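Local coordinates for protein ATP-dependent DNA helicase RecQ (Porphyromonas gingivalis, PDB 3IUO) that probably couples ATP hydrolysis to 3'-5' unwinding of duplex DNA, the present chain being its C-terminal domain, at residues V23-V26 and Q27-D30; K32-L35 and D36-A39; E79-F82 and E83-E87; Q98-G101 and K102-E106. All blocks are in the same frame, centred on the assembly; numbering follows the deposited sequence. Where two conformers were deposited one is given.

Overall arrangement
All four contacts are local. Interactions 1 and 2 fall in the helix-turn-helix region: helix 15-30 ends, the chain turns, and helix 35-41 begins, with Ile-38 packed on Ile-25 and Ile-29. About 26 Å and 29 Å from interaction 1, centre to centre, interaction 3 lies on helix 75-87 and interaction 4 at the end of helix 93-100 and the loop after it; they touch through Tyr-84 on Leu-100 and Ile-81 on Tyr-104. Interactions 1, 2 and 3 are partly buried; interaction 4 is a surface turn held by one shared carbonyl. Charge marks the outer sides: carboxylates in interaction 2, a lysine over a phenyl ring in interaction 3, its ammonium too close to be placed surely.

Interaction 1: residues V23-V26 and Q27-D30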
ATOM      1  N   VAL B  23      15.875  -4.429  16.468  1.00 10.52           N
ATOM      2  CA  VAL B  23      17.192  -3.816  16.408  1.00 11.65           C
ATOM      3  C   VAL B  23      18.198  -4.891  15.981  1.00 11.63           C
ATOM      4  O   VAL B  23      19.066  -4.619  15.136  1.00 13.03           O
ATOM      5  CB  VAL B  23      17.579  -3.154  17.746  1.00 11.03           C
ATOM      6  CG1 VAL B  23      19.097  -2.879  17.795  1.00 11.96           C
ATOM      7  CG2 VAL B  23      16.786  -1.857  17.958  1.00 12.33           C
ATOM      8  N   SER B  24      18.076  -6.093  16.570  1.00 11.91           N
ATOM      9  CA  SER B  24      18.950  -7.222  16.239  0.50 12.29           C
ATOM     10  C   SER B  24      18.818  -7.616  14.775  1.00 12.69           C
ATOM     11  O   SER B  24      19.811  -7.835  14.093  1.00 12.30           O
ATOM     12  CB  SER B  24      18.638  -8.430  17.129  0.50 12.30           C
ATOM     13  OG  SER B  24      19.080  -8.214  18.454  0.50 12.67           O
ATOM     14  N   ILE B  25      17.581  -7.679  14.281  1.00 12.75           N
ATOM     15  CA  ILE B  25      17.337  -8.052  12.871  1.00 12.58           C
ATOM     16  C   ILE B  25      18.012  -7.069  11.901  1.00 12.88           C
ATOM     17  O   ILE B  25      18.622  -7.475  10.901  1.00 13.37           O
ATOM     18  CB  ILE B  25      15.829  -8.190  12.580  1.00 12.61           C
ATOM     19  CG1 ILE B  25      15.307  -9.461  13.274  1.00 11.78           C
ATOM     20  CG2 ILE B  25      15.558  -8.324  11.084  1.00 13.36           C
ATOM     21  CD1 ILE B  25      13.777  -9.526  13.390  1.00 11.45           C
ATOM     22  N   VAL B  26      17.889  -5.783  12.200  1.00 13.08           N
ATOM     23  CA  VAL B  26      18.516  -4.744  11.378  1.00 11.75           C
ATOM     24  C   VAL B  26      20.031  -4.933  11.372  1.00 12.51           C
ATOM     25  O   VAL B  26      20.669  -4.838  10.332  1.00 11.62           O
ATOM     26  CB  VAL B  26      18.111  -3.348  11.883  1.00 12.34           C
ATOM     27  CG1 VAL B  26      18.931  -2.263  11.177  1.00 10.17           C
ATOM     28  CG2 VAL B  26      16.628  -3.131  11.656  1.00 13.29           C
ATOM     29  N   GLN B  27      20.594  -5.233  12.541  1.00 12.76           N
ATOM     30  CA  GLN B  27      22.038  -5.439  12.631  1.00 13.17           C
ATOM     31  C   GLN B  27      22.453  -6.668  11.833  1.00 12.94           C
ATOM     32  O   GLN B  27      23.474  -6.638  11.132  1.00 12.08           O
ATOM     33  CB  GLN B  27      22.467  -5.557  14.094  1.00 13.84           C
ATOM     34  CG  GLN B  27      22.333  -4.245  14.859  1.00 16.75           C
ATOM     35  CD  GLN B  27      22.633  -4.376  16.351  1.00 21.05           C
ATOM     36  OE1 GLN B  27      22.548  -5.467  16.931  1.00 24.17           O
ATOM     37  NE2 GLN B  27      22.961  -3.254  16.981  1.00 22.41           N
ATOM     38  N   GLN B  28      21.661  -7.743  11.940  1.00 12.60           N
ATOM     39  CA  GLN B  28      21.906  -8.970  11.174  1.00 12.62           C
ATOM     40  C   GLN B  28      21.875  -8.713   9.667  1.00 12.80           C
ATOM     41  O   GLN B  28      22.737  -9.191   8.923  1.00 13.66           O
ATOM     42  CB  GLN B  28      20.922 -10.079  11.561  1.00 13.09           C
ATOM     43  CG  GLN B  28      21.276 -10.751  12.896  1.00 13.84           C
ATOM     44  CD  GLN B  28      20.112 -11.553  13.440  1.00 12.90           C
ATOM     45  OE1 GLN B  28      19.011 -11.018  13.664  1.00 15.25           O
ATOM     46  NE2 GLN B  28      20.335 -12.834  13.652  1.00 18.63           N
ATOM     47  N   ILE B  29      20.903  -7.923   9.221  1.00 12.65           N
ATOM     48  CA  ILE B  29      20.785  -7.654   7.801  1.00 12.58           C
ATOM     49  C   ILE B  29      21.978  -6.826   7.356  1.00 12.49           C
ATOM     50  O   ILE B  29      22.539  -7.072   6.294  1.00 13.36           O
ATOM     51  CB  ILE B  29      19.462  -6.957   7.456  1.00 11.70           C
ATOM     52  CG1 ILE B  29      18.285  -7.960   7.569  1.00 10.70           C
ATOM     53  CG2 ILE B  29      19.512  -6.359   6.042  1.00 13.00           C
ATOM     54  CD1 ILE B  29      16.905  -7.319   7.530  1.00  8.72           C
ATOM     55  N   ASP B  30      22.400  -5.876   8.187  1.00 13.32           N
ATOM     56  CA  ASP B  30      23.564  -5.055   7.851  1.00 13.63           C
ATOM     57  C   ASP B  30      24.816  -5.913   7.713  1.00 13.48           C
ATOM     58  O   ASP B  30      25.692  -5.604   6.900  1.00 13.64           O
ATOM     59  CB  ASP B  30      23.788  -3.963   8.898  1.00 13.65           C
ATOM     60  CG  ASP B  30      24.806  -2.905   8.446  1.00 18.09           C
ATOM     61  OD1 ASP B  30      25.108  -2.790   7.237  1.00 23.94           O
ATOM     62  OD2 ASP B  30      25.323  -2.173   9.315  1.00 22.80           O
TER
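The last two turns of helix 15-30, the first helix of the helix-turn-helix region, carry this contact, and its inner side is formed by Ile-25 and Ile-29. The two isoleucines stand one turn apart: CG2 of Ile-25 meets CD1 of Ile-29 at 3.9 Å, the side chains crossing at a slant. In Ile-25 that methyl lies anti to the backbone N and leans toward the carbonyl, which turns it to the next turn, while the CG1 arm of Ile-29 (chi1 -73°) runs back along the helix and passes 3.4 Å from Ile-25 O. Four backbone bonds tie the turns together, from the N of Gln-27, Gln-28, Ile-29 and Asp-30 to the O of Val-23, Ser-24, Ile-25 and Val-26. The shortest is Gln-28 N to Ser-24 O, at 2.8 Å.

On the outer side Gln-27 lies alongside Val-23, both pointing the same way. Its CG sits 3.3 Å from Val-23 O, and the extended chain carries NE2 to 4.0 Å from Val-23 CG1, a contact of amide with methyl. Inward, Ile-25 touches Leu-49 and Ile-56 of helix 46-58, Val-26 also reaches Ile-56, and Ile-25 and Ile-29 both pack on Ile-38 of helix 35-41.

A branched aliphatic ridge thus faces the other helices, while the outer side, made by Val-23, Gln-27 and Asp-30, is mixed in character. Between the two, the four N-H groups of 27-30 and the four carbonyls of 23-26 satisfy one another.

Interaction 2: residues K32-L35 and D36-A39; sequences KVAL and DDIA
Val-33 and Ile-38 pack across the start of helix 35-41, in the turn of the helix-turn-helix region that follows helix 15-30. Lys-32, with positive phi, is the C-prime residue of the Schellman motif that closes the first helix; two residues on, Ala-34 is the N-cap of the second. The apolar link is Val-33 CG1 against Ile-38 CG1, at 3.7 Å. Beside it a methyl lies next to a carbonyl oxygen, Ile-38 CD1 being 3.5 Å from Val-33 O. With chi1 at 180°, Val-33 CG1 also comes 4.0 Å from Asp-37 CB, passing across it.

The first helical bond follows, Ile-38 N to Ala-34 O at 2.8 Å. The alanine N-cap has no side-chain acceptor, and two carboxylates lie near it. CG of Asp-36 takes the position between its backbone N and carbonyl carbon (chi1 53°), which brings OD1 to 3.3 Å from Ala-34 CB and into a weak bond with Asp-37 N. Asp-37 OD2 accepts from a water that in turn accepts from Ala-34 N. Two negative groups at this N-terminus would be expected to suit the helix dipole.

Among its neighbours, Leu-35 packs on Phe-46 and Leu-49 of helix 46-58 and on Tyr-67 and Phe-68 of helix 66-72, Val-33 O bonds the Tyr-67 hydroxyl, and Ile-38 rests against helix 15-30.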
ATOM      1  N   LYS B  32      24.789  -8.888   6.606  1.00 13.69           N
ATOM      2  CA  LYS B  32      24.573  -9.789   5.469  1.00 13.48           C
ATOM      3  C   LYS B  32      24.309 -11.244   5.886  1.00 12.82           C
ATOM      4  O   LYS B  32      24.798 -12.192   5.256  1.00 13.13           O
ATOM      5  CB  LYS B  32      25.735  -9.690   4.459  1.00 14.15           C
ATOM      6  CG  LYS B  32      25.615  -8.609   3.387  1.00 16.72           C
ATOM      7  CD  LYS B  32      25.111  -7.248   3.850  1.00 18.24           C
ATOM      8  CE  LYS B  32      25.760  -6.110   3.034  1.00 19.61           C
ATOM      9  NZ  LYS B  32      24.760  -5.167   2.440  1.00 19.77           N
ATOM     10  N   VAL B  33      23.584 -11.414   6.988  1.00 12.07           N
ATOM     11  CA  VAL B  33      23.161 -12.743   7.445  1.00 11.53           C
ATOM     12  C   VAL B  33      21.923 -13.121   6.620  1.00 11.90           C
ATOM     13  O   VAL B  33      21.024 -12.308   6.464  1.00 11.47           O
ATOM     14  CB  VAL B  33      22.807 -12.732   8.952  1.00 11.69           C
ATOM     15  CG1 VAL B  33      22.360 -14.108   9.426  1.00 12.56           C
ATOM     16  CG2 VAL B  33      23.996 -12.260   9.763  1.00 11.52           C
ATOM     17  N   ALA B  34      21.878 -14.348   6.100  1.00 11.45           N
ATOM     18  CA  ALA B  34      20.759 -14.780   5.253  1.00 10.63           C
ATOM     19  C   ALA B  34      19.453 -14.687   6.036  1.00 10.73           C
ATOM     20  O   ALA B  34      19.411 -14.995   7.230  1.00  9.82           O
ATOM     21  CB  ALA B  34      20.985 -16.196   4.728  1.00 11.27           C
ATOM     22  N   LEU B  35      18.397 -14.223   5.371  1.00  9.82           N
ATOM     23  CA  LEU B  35      17.128 -13.992   6.057  0.50  9.94           C
ATOM     24  C   LEU B  35      16.550 -15.259   6.677  1.00 10.24           C
ATOM     25  O   LEU B  35      15.981 -15.208   7.770  1.00 10.20           O
ATOM     26  CB  LEU B  35      16.115 -13.294   5.150  0.50  9.54           C
ATOM     27  CG  LEU B  35      16.124 -11.760   5.256  0.50  8.92           C
ATOM     28  CD1 LEU B  35      17.429 -11.182   4.722  0.50  6.96           C
ATOM     29  CD2 LEU B  35      14.918 -11.163   4.535  0.50  7.28           C
ATOM     30  N   ASP B  36      16.713 -16.395   6.008  1.00 10.45           N
ATOM     31  CA  ASP B  36      16.250 -17.644   6.596  1.00 11.28           C
ATOM     32  C   ASP B  36      17.063 -17.985   7.869  1.00 11.36           C
ATOM     33  O   ASP B  36      16.507 -18.493   8.845  1.00 11.95           O
ATOM     34  CB  ASP B  36      16.185 -18.791   5.562  1.00 11.56           C
ATOM     35  CG  ASP B  36      17.489 -18.991   4.791  1.00 12.90           C
ATOM     36  OD1 ASP B  36      18.313 -18.052   4.668  1.00 13.67           O
ATOM     37  OD2 ASP B  36      17.689 -20.112   4.293  1.00 12.91           O
ATOM     38  N   ASP B  37      18.356 -17.654   7.882  1.00 11.49           N
ATOM     39  CA  ASP B  37      19.170 -17.808   9.094  1.00 11.64           C
ATOM     40  C   ASP B  37      18.762 -16.833  10.197  1.00 11.00           C
ATOM     41  O   ASP B  37      18.738 -17.194  11.380  1.00 11.47           O
ATOM     42  CB  ASP B  37      20.669 -17.681   8.795  1.00 11.76           C
ATOM     43  CG  ASP B  37      21.207 -18.836   7.968  1.00 14.08           C
ATOM     44  OD1 ASP B  37      20.522 -19.877   7.842  1.00 16.63           O
ATOM     45  OD2 ASP B  37      22.334 -18.696   7.447  1.00 17.69           O
ATOM     46  N   ILE B  38      18.415 -15.606   9.815  1.00 10.68           N
ATOM     47  CA  ILE B  38      17.893 -14.657  10.784  1.00 10.18           C
ATOM     48  C   ILE B  38      16.600 -15.210  11.429  1.00 10.84           C
ATOM     49  O   ILE B  38      16.450 -15.174  12.641  1.00 10.58           O
ATOM     50  CB  ILE B  38      17.635 -13.254  10.133  1.00  9.46           C
ATOM     51  CG1 ILE B  38      18.945 -12.637   9.634  1.00  9.69           C
ATOM     52  CG2 ILE B  38      16.960 -12.328  11.120  1.00  9.78           C
ATOM     53  CD1 ILE B  38      18.777 -11.275   8.913  1.00 10.78           C
ATOM     54  N   ALA B  39      15.687 -15.727  10.608  1.00 12.41           N
ATOM     55  CA  ALA B  39      14.442 -16.334  11.098  1.00 12.66           C
ATOM     56  C   ALA B  39      14.737 -17.364  12.178  1.00 13.77           C
ATOM     57  O   ALA B  39      14.226 -17.262  13.296  1.00 14.60           O
ATOM     58  CB  ALA B  39      13.680 -16.994   9.948  1.00 13.39           C
TER
HETATM   59  O   HOH W   1      24.113 -16.161   6.565  1.00 13.51           O

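Interaction 3: residues E79-F82 and E83-E87; sequences EDIF and EYFKE
Lys-86 lays the end of its side chain over one face of the Phe-82 ring, one turn earlier on helix 75-87. The contact rests on CE, which makes a CH-pi approach over that face, 4.1 Å from the ring centroid. The side chain bends at its last torsion (chi4 69°) after an otherwise extended run, and this carries the ammonium in above the ring as a cation-pi contact. The modelled NZ, however, comes closer to the ring carbons than normal packing allows, so its placement is doubtful.

Apolar packing is carried by Ile-81 and Phe-85, which lie side by side and point the same way. Ile-81 CG2 touches Phe-85 CE2 at 3.6 Å. The methyl is placed there because it stands anti to the backbone N, while the phenyl CG of Phe-85 lies beside its own N (chi1 -77°). Tyr-84 adds to this cluster: its CD2 sits 3.8 Å above the plane of the Phe-85 ring, over the centre.

Backbone bonds run regularly beneath, from the N of residues 83 to 86 to the O of residues 79 to 82; Lys-86 N to Phe-82 O, at 2.9 Å, joins the same pair of residues as the ring contact.

Around the helix, Ile-81 and Phe-85 lean on Val-112 and Arg-113 of helix 106-121, respectively, and Phe-82 on Lys-115 and Glu-119 of that helix, whereas Tyr-84 packs on Ala-96, Glu-99 and Leu-100 of helix 93-100, and Phe-85 also meets Ala-96.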
ATOM      1  N   GLU B  79      13.315  -9.029 -11.528  1.00 14.20           N
ATOM      2  CA  GLU B  79      13.099  -7.929 -12.467  1.00 14.55           C
ATOM      3  C   GLU B  79      11.615  -7.684 -12.737  1.00 14.61           C
ATOM      4  O   GLU B  79      11.156  -6.542 -12.699  1.00 13.51           O
ATOM      5  CB  GLU B  79      13.883  -8.155 -13.773  1.00 15.30           C
ATOM      6  CG  GLU B  79      13.928  -6.934 -14.700  1.00 19.13           C
ATOM      7  CD  GLU B  79      14.761  -7.166 -15.965  1.00 23.54           C
ATOM      8  OE1 GLU B  79      14.349  -7.954 -16.847  1.00 25.77           O
ATOM      9  OE2 GLU B  79      15.837  -6.548 -16.095  1.00 27.13           O
ATOM     10  N   ASP B  80      10.858  -8.743 -12.998  1.00 13.53           N
ATOM     11  CA  ASP B  80       9.440  -8.587 -13.316  1.00 12.93           C
ATOM     12  C   ASP B  80       8.618  -8.049 -12.137  1.00 12.28           C
ATOM     13  O   ASP B  80       7.795  -7.163 -12.315  1.00 11.63           O
ATOM     14  CB  ASP B  80       8.863  -9.893 -13.855  1.00 13.72           C
ATOM     15  CG  ASP B  80       9.453 -10.265 -15.209  1.00 16.12           C
ATOM     16  OD1 ASP B  80       9.899  -9.355 -15.946  1.00 18.92           O
ATOM     17  OD2 ASP B  80       9.482 -11.464 -15.549  1.00 20.64           O
ATOM     18  N   ILE B  81       8.874  -8.564 -10.937  1.00 11.63           N
ATOM     19  CA  ILE B  81       8.163  -8.079  -9.762  1.00 11.25           C
ATOM     20  C   ILE B  81       8.583  -6.636  -9.449  1.00 11.19           C
ATOM     21  O   ILE B  81       7.745  -5.808  -9.111  1.00 10.99           O
ATOM     22  CB  ILE B  81       8.386  -9.001  -8.530  1.00 11.09           C
ATOM     23  CG1 ILE B  81       7.856 -10.419  -8.805  1.00 10.39           C
ATOM     24  CG2 ILE B  81       7.669  -8.448  -7.304  1.00 11.93           C
ATOM     25  CD1 ILE B  81       8.470 -11.448  -7.866  1.00 12.68           C
ATOM     26  N   PHE B  82       9.878  -6.332  -9.592  1.00 11.77           N
ATOM     27  CA  PHE B  82      10.390  -4.981  -9.283  1.00 11.60           C
ATOM     28  C   PHE B  82       9.720  -4.006 -10.248  1.00 11.05           C
ATOM     29  O   PHE B  82       9.276  -2.909  -9.854  1.00 10.52           O
ATOM     30  CB  PHE B  82      11.929  -4.988  -9.378  1.00 12.33           C
ATOM     31  CG  PHE B  82      12.657  -3.888  -8.602  1.00 13.61           C
ATOM     32  CD1 PHE B  82      12.181  -3.350  -7.435  1.00 13.82           C
ATOM     33  CD2 PHE B  82      13.928  -3.488  -9.027  1.00 16.13           C
ATOM     34  CE1 PHE B  82      12.914  -2.327  -6.738  1.00 12.83           C
ATOM     35  CE2 PHE B  82      14.663  -2.511  -8.335  1.00 16.19           C
ATOM     36  CZ  PHE B  82      14.135  -1.925  -7.185  1.00 16.19           C
ATOM     37  N   GLU B  83       9.660  -4.394 -11.525  1.00 11.97           N
ATOM     38  CA  GLU B  83       8.997  -3.564 -12.527  1.00 11.75           C
ATOM     39  C   GLU B  83       7.530  -3.347 -12.218  1.00 12.52           C
ATOM     40  O   GLU B  83       7.013  -2.217 -12.364  1.00 12.62           O
ATOM     41  CB  GLU B  83       9.138  -4.145 -13.927  1.00 12.25           C
ATOM     42  CG  GLU B  83       8.978  -3.076 -14.967  1.00 16.92           C
ATOM     43  CD  GLU B  83      10.203  -2.120 -15.068  1.00 21.16           C
ATOM     44  OE1 GLU B  83      11.257  -2.335 -14.404  1.00 23.86           O
ATOM     45  OE2 GLU B  83      10.113  -1.143 -15.845  1.00 25.37           O
ATOM     46  N   TYR B  84       6.859  -4.406 -11.758  1.00 11.49           N
ATOM     47  CA  TYR B  84       5.487  -4.257 -11.291  1.00 11.56           C
ATOM     48  C   TYR B  84       5.379  -3.145 -10.232  1.00 11.88           C
ATOM     49  O   TYR B  84       4.530  -2.245 -10.345  1.00 11.77           O
ATOM     50  CB  TYR B  84       4.920  -5.586 -10.743  1.00 12.27           C
ATOM     51  CG  TYR B  84       3.667  -5.336  -9.969  1.00 11.79           C
ATOM     52  CD1 TYR B  84       2.439  -5.224 -10.624  1.00 11.69           C
ATOM     53  CD2 TYR B  84       3.723  -5.097  -8.587  1.00 12.07           C
ATOM     54  CE1 TYR B  84       1.268  -4.895  -9.912  1.00 11.34           C
ATOM     55  CE2 TYR B  84       2.584  -4.770  -7.866  1.00 13.05           C
ATOM     56  CZ  TYR B  84       1.359  -4.687  -8.520  1.00 13.72           C
ATOM     57  OH  TYR B  84       0.232  -4.378  -7.816  1.00 15.44           O
ATOM     58  N   PHE B  85       6.251  -3.165  -9.232  1.00 10.85           N
ATOM     59  CA  PHE B  85       6.152  -2.131  -8.194  1.00 11.77           C
ATOM     60  C   PHE B  85       6.464  -0.727  -8.713  1.00 11.08           C
ATOM     61  O   PHE B  85       5.799   0.274  -8.357  1.00 11.43           O
ATOM     62  CB  PHE B  85       6.983  -2.513  -6.955  1.00 11.32           C
ATOM     63  CG  PHE B  85       6.300  -3.555  -6.099  1.00 11.72           C
ATOM     64  CD1 PHE B  85       5.126  -3.218  -5.397  1.00 12.59           C
ATOM     65  CD2 PHE B  85       6.791  -4.854  -6.041  1.00 12.66           C
ATOM     66  CE1 PHE B  85       4.446  -4.194  -4.640  1.00 12.79           C
ATOM     67  CE2 PHE B  85       6.137  -5.837  -5.268  1.00 11.73           C
ATOM     68  CZ  PHE B  85       4.971  -5.501  -4.560  1.00 13.10           C
ATOM     69  N   LYS B  86       7.471  -0.630  -9.577  1.00 11.22           N
ATOM     70  CA  LYS B  86       7.823   0.655 -10.147  1.00 11.22           C
ATOM     71  C   LYS B  86       6.673   1.291 -10.907  1.00 11.41           C
ATOM     72  O   LYS B  86       6.542   2.501 -10.899  1.00 12.12           O
ATOM     73  CB  LYS B  86       9.031   0.526 -11.080  1.00 12.06           C
ATOM     74  CG  LYS B  86      10.300   0.352 -10.327  1.00 13.58           C
ATOM     75  CD  LYS B  86      11.445   0.039 -11.295  1.00 16.95           C
ATOM     76  CE  LYS B  86      12.779   0.141 -10.605  1.00 21.89           C
ATOM     77  NZ  LYS B  86      12.857  -0.967  -9.649  1.00 22.81           N
ATOM     78  N   GLU B  87       5.863   0.454 -11.565  1.00 11.68           N
ATOM     79  CA  GLU B  87       4.737   0.917 -12.371  1.00 12.31           C
ATOM     80  C   GLU B  87       3.408   0.987 -11.617  1.00 12.46           C
ATOM     81  O   GLU B  87       2.445   1.505 -12.128  1.00 13.27           O
ATOM     82  CB  GLU B  87       4.577   0.054 -13.627  1.00 14.00           C
ATOM     83  CG  GLU B  87       5.792   0.161 -14.563  1.00 16.40           C
ATOM     84  CD  GLU B  87       6.130   1.603 -14.985  1.00 23.35           C
ATOM     85  OE1 GLU B  87       7.325   1.989 -14.903  1.00 25.47           O
ATOM     86  OE2 GLU B  87       5.220   2.360 -15.405  1.00 25.00           O
TER

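Interaction 4: residues Q98-G101 and K102-E106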
ATOM      1  N   GLN B  98      -3.056 -10.044  -6.826  1.00 11.88           N
ATOM      2  CA  GLN B  98      -4.093 -10.080  -7.860  1.00 12.43           C
ATOM      3  C   GLN B  98      -3.427  -9.987  -9.222  1.00 11.79           C
ATOM      4  O   GLN B  98      -3.802 -10.690 -10.168  1.00 11.14           O
ATOM      5  CB  GLN B  98      -5.046  -8.905  -7.648  1.00 13.01           C
ATOM      6  CG  GLN B  98      -6.278  -8.866  -8.526  1.00 15.06           C
ATOM      7  CD  GLN B  98      -7.073  -7.611  -8.269  1.00 18.03           C
ATOM      8  OE1 GLN B  98      -8.044  -7.628  -7.511  1.00 19.15           O
ATOM      9  NE2 GLN B  98      -6.649  -6.501  -8.875  1.00 16.49           N
ATOM     10  N   GLU B  99      -2.411  -9.133  -9.306  1.00 11.54           N
ATOM     11  CA  GLU B  99      -1.743  -8.891 -10.579  1.00 11.88           C
ATOM     12  C   GLU B  99      -0.657  -9.928 -10.900  1.00 11.25           C
ATOM     13  O   GLU B  99      -0.461 -10.269 -12.078  1.00 12.06           O
ATOM     14  CB  GLU B  99      -1.189  -7.460 -10.642  1.00 11.73           C
ATOM     15  CG  GLU B  99      -2.238  -6.316 -10.458  1.00 13.24           C
ATOM     16  CD  GLU B  99      -3.427  -6.392 -11.428  1.00 17.32           C
ATOM     17  OE1 GLU B  99      -3.221  -6.752 -12.600  1.00 16.66           O
ATOM     18  OE2 GLU B  99      -4.568  -6.069 -11.020  1.00 17.22           O
ATOM     19  N   LEU B 100      -0.002 -10.465  -9.864  1.00 10.91           N
ATOM     20  CA  LEU B 100       1.191 -11.327 -10.028  1.00 10.47           C
ATOM     21  C   LEU B 100       1.094 -12.773  -9.489  1.00 10.94           C
ATOM     22  O   LEU B 100       2.009 -13.561  -9.711  1.00 10.98           O
ATOM     23  CB  LEU B 100       2.413 -10.688  -9.374  1.00 10.39           C
ATOM     24  CG  LEU B 100       2.849  -9.276  -9.765  1.00  8.54           C
ATOM     25  CD1 LEU B 100       3.811  -8.730  -8.713  1.00  9.63           C
ATOM     26  CD2 LEU B 100       3.492  -9.240 -11.142  1.00  8.45           C
ATOM     27  N   GLY B 101       0.021 -13.098  -8.766  1.00 11.12           N
ATOM     28  CA  GLY B 101      -0.058 -14.333  -7.974  1.00 11.18           C
ATOM     29  C   GLY B 101      -0.127 -15.649  -8.727  1.00 11.31           C
ATOM     30  O   GLY B 101       0.006 -16.723  -8.135  1.00 11.03           O
ATOM     31  N   LYS B 102      -0.325 -15.568 -10.034  1.00 11.59           N
ATOM     32  CA  LYS B 102      -0.357 -16.761 -10.865  1.00 12.25           C
ATOM     33  C   LYS B 102       1.043 -17.148 -11.363  1.00 12.11           C
ATOM     34  O   LYS B 102       1.239 -18.258 -11.880  1.00 12.91           O
ATOM     35  CB  LYS B 102      -1.333 -16.570 -12.036  1.00 12.81           C
ATOM     36  CG  LYS B 102      -2.785 -16.273 -11.626  1.00 13.50           C
ATOM     37  CD  LYS B 102      -3.556 -17.521 -11.209  1.00 16.55           C
ATOM     38  CE  LYS B 102      -5.039 -17.208 -11.026  1.00 16.64           C
ATOM     39  NZ  LYS B 102      -5.896 -18.429 -10.986  1.00 17.27           N
ATOM     40  N   ASP B 103       2.009 -16.244 -11.190  1.00 12.27           N
ATOM     41  CA  ASP B 103       3.384 -16.451 -11.668  1.00 11.69           C
ATOM     42  C   ASP B 103       4.412 -16.473 -10.531  1.00 10.81           C
ATOM     43  O   ASP B 103       5.429 -17.182 -10.607  1.00  9.30           O
ATOM     44  CB  ASP B 103       3.763 -15.362 -12.681  1.00 12.30           C
ATOM     45  CG  ASP B 103       2.904 -15.405 -13.936  1.00 13.67           C
ATOM     46  OD1 ASP B 103       2.905 -16.434 -14.637  1.00 14.48           O
ATOM     47  OD2 ASP B 103       2.225 -14.400 -14.218  1.00 16.29           O
ATOM     48  N   TYR B 104       4.124 -15.717  -9.471  1.00  9.87           N
ATOM     49  CA  TYR B 104       5.067 -15.541  -8.364  1.00  9.74           C
ATOM     50  C   TYR B 104       4.424 -15.840  -7.026  1.00 10.12           C
ATOM     51  O   TYR B 104       3.239 -15.582  -6.817  1.00  9.53           O
ATOM     52  CB  TYR B 104       5.629 -14.122  -8.387  1.00  9.69           C
ATOM     53  CG  TYR B 104       6.142 -13.762  -9.748  1.00 10.15           C
ATOM     54  CD1 TYR B 104       7.254 -14.415 -10.287  1.00 12.26           C
ATOM     55  CD2 TYR B 104       5.493 -12.822 -10.529  1.00 11.43           C
ATOM     56  CE1 TYR B 104       7.721 -14.100 -11.573  1.00 12.46           C
ATOM     57  CE2 TYR B 104       5.952 -12.502 -11.806  1.00 11.59           C
ATOM     58  CZ  TYR B 104       7.059 -13.144 -12.319  1.00 12.31           C
ATOM     59  OH  TYR B 104       7.510 -12.838 -13.584  1.00 12.30           O
ATOM     60  N   SER B 105       5.211 -16.414  -6.128  1.00 11.49           N
ATOM     61  CA  SER B 105       4.727 -16.742  -4.799  1.00 12.27           C
ATOM     62  C   SER B 105       4.573 -15.491  -3.938  1.00 12.61           C
ATOM     63  O   SER B 105       5.180 -14.441  -4.199  1.00 14.03           O
ATOM     64  CB  SER B 105       5.669 -17.731  -4.113  1.00 12.78           C
ATOM     65  OG  SER B 105       6.904 -17.115  -3.745  1.00 14.54           O
ATOM     66  N   GLU B 106       3.776 -15.628  -2.890  1.00 12.91           N
ATOM     67  CA  GLU B 106       3.627 -14.556  -1.908  1.00 13.02           C
ATOM     68  C   GLU B 106       4.988 -14.173  -1.315  1.00 12.95           C
ATOM     69  O   GLU B 106       5.286 -12.985  -1.170  1.00 13.11           O
ATOM     70  CB  GLU B 106       2.682 -14.986  -0.799  1.00 13.43           C
ATOM     71  CG  GLU B 106       2.317 -13.844   0.159  1.00 14.99           C
ATOM     72  CD  GLU B 106       1.241 -14.239   1.165  1.00 19.12           C
ATOM     73  OE1 GLU B 106       1.251 -13.707   2.296  1.00 20.11           O
ATOM     74  OE2 GLU B 106       0.383 -15.077   0.824  1.00 22.95           O
TER
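Leu-100 O takes two backbone donors at the end of helix 93-100, and this doubly gripped carbonyl holds the turn. Tyr-104 N approaches almost straight in line with the C=O bond at 3.0 Å; Asp-103 N comes from above the carbonyl plane, 41° out of it, at 3.1 Å. Within 98-101, and so not across the contact, Gln-98 NE2 donates to Glu-99 OE2 at 3.0 Å. The donor meets the anti side of that oxygen, tilted 26° from the carboxylate plane, and the oxygen lies close to the plane of the glutamine amide.

The five-residue closure from Leu-100 to Tyr-104 brings their side chains together. CG of Tyr-104 stands beside its backbone N, anti to the carbonyl carbon (chi1 -50°), which turns the ring back to Leu-100. Leu-100 CB lies at the ring edge, in plane, 3.9 Å from Tyr-104 CD2, the side chains slanting across each other. Asp-103 CB sits 3.7 Å above one face, offset toward its rim.

Ser-105 then serves as N-cap of helix 106-121, its side chain capping a backbone N just past the segment. Leu-100 and Tyr-104 both pack on Ile-81 of helix 75-87 and Ile-109 of helix 106-121, and Tyr-104 also meets the His-77 ring edge-to-face, while its hydroxyl makes a weak bond to Asp-80.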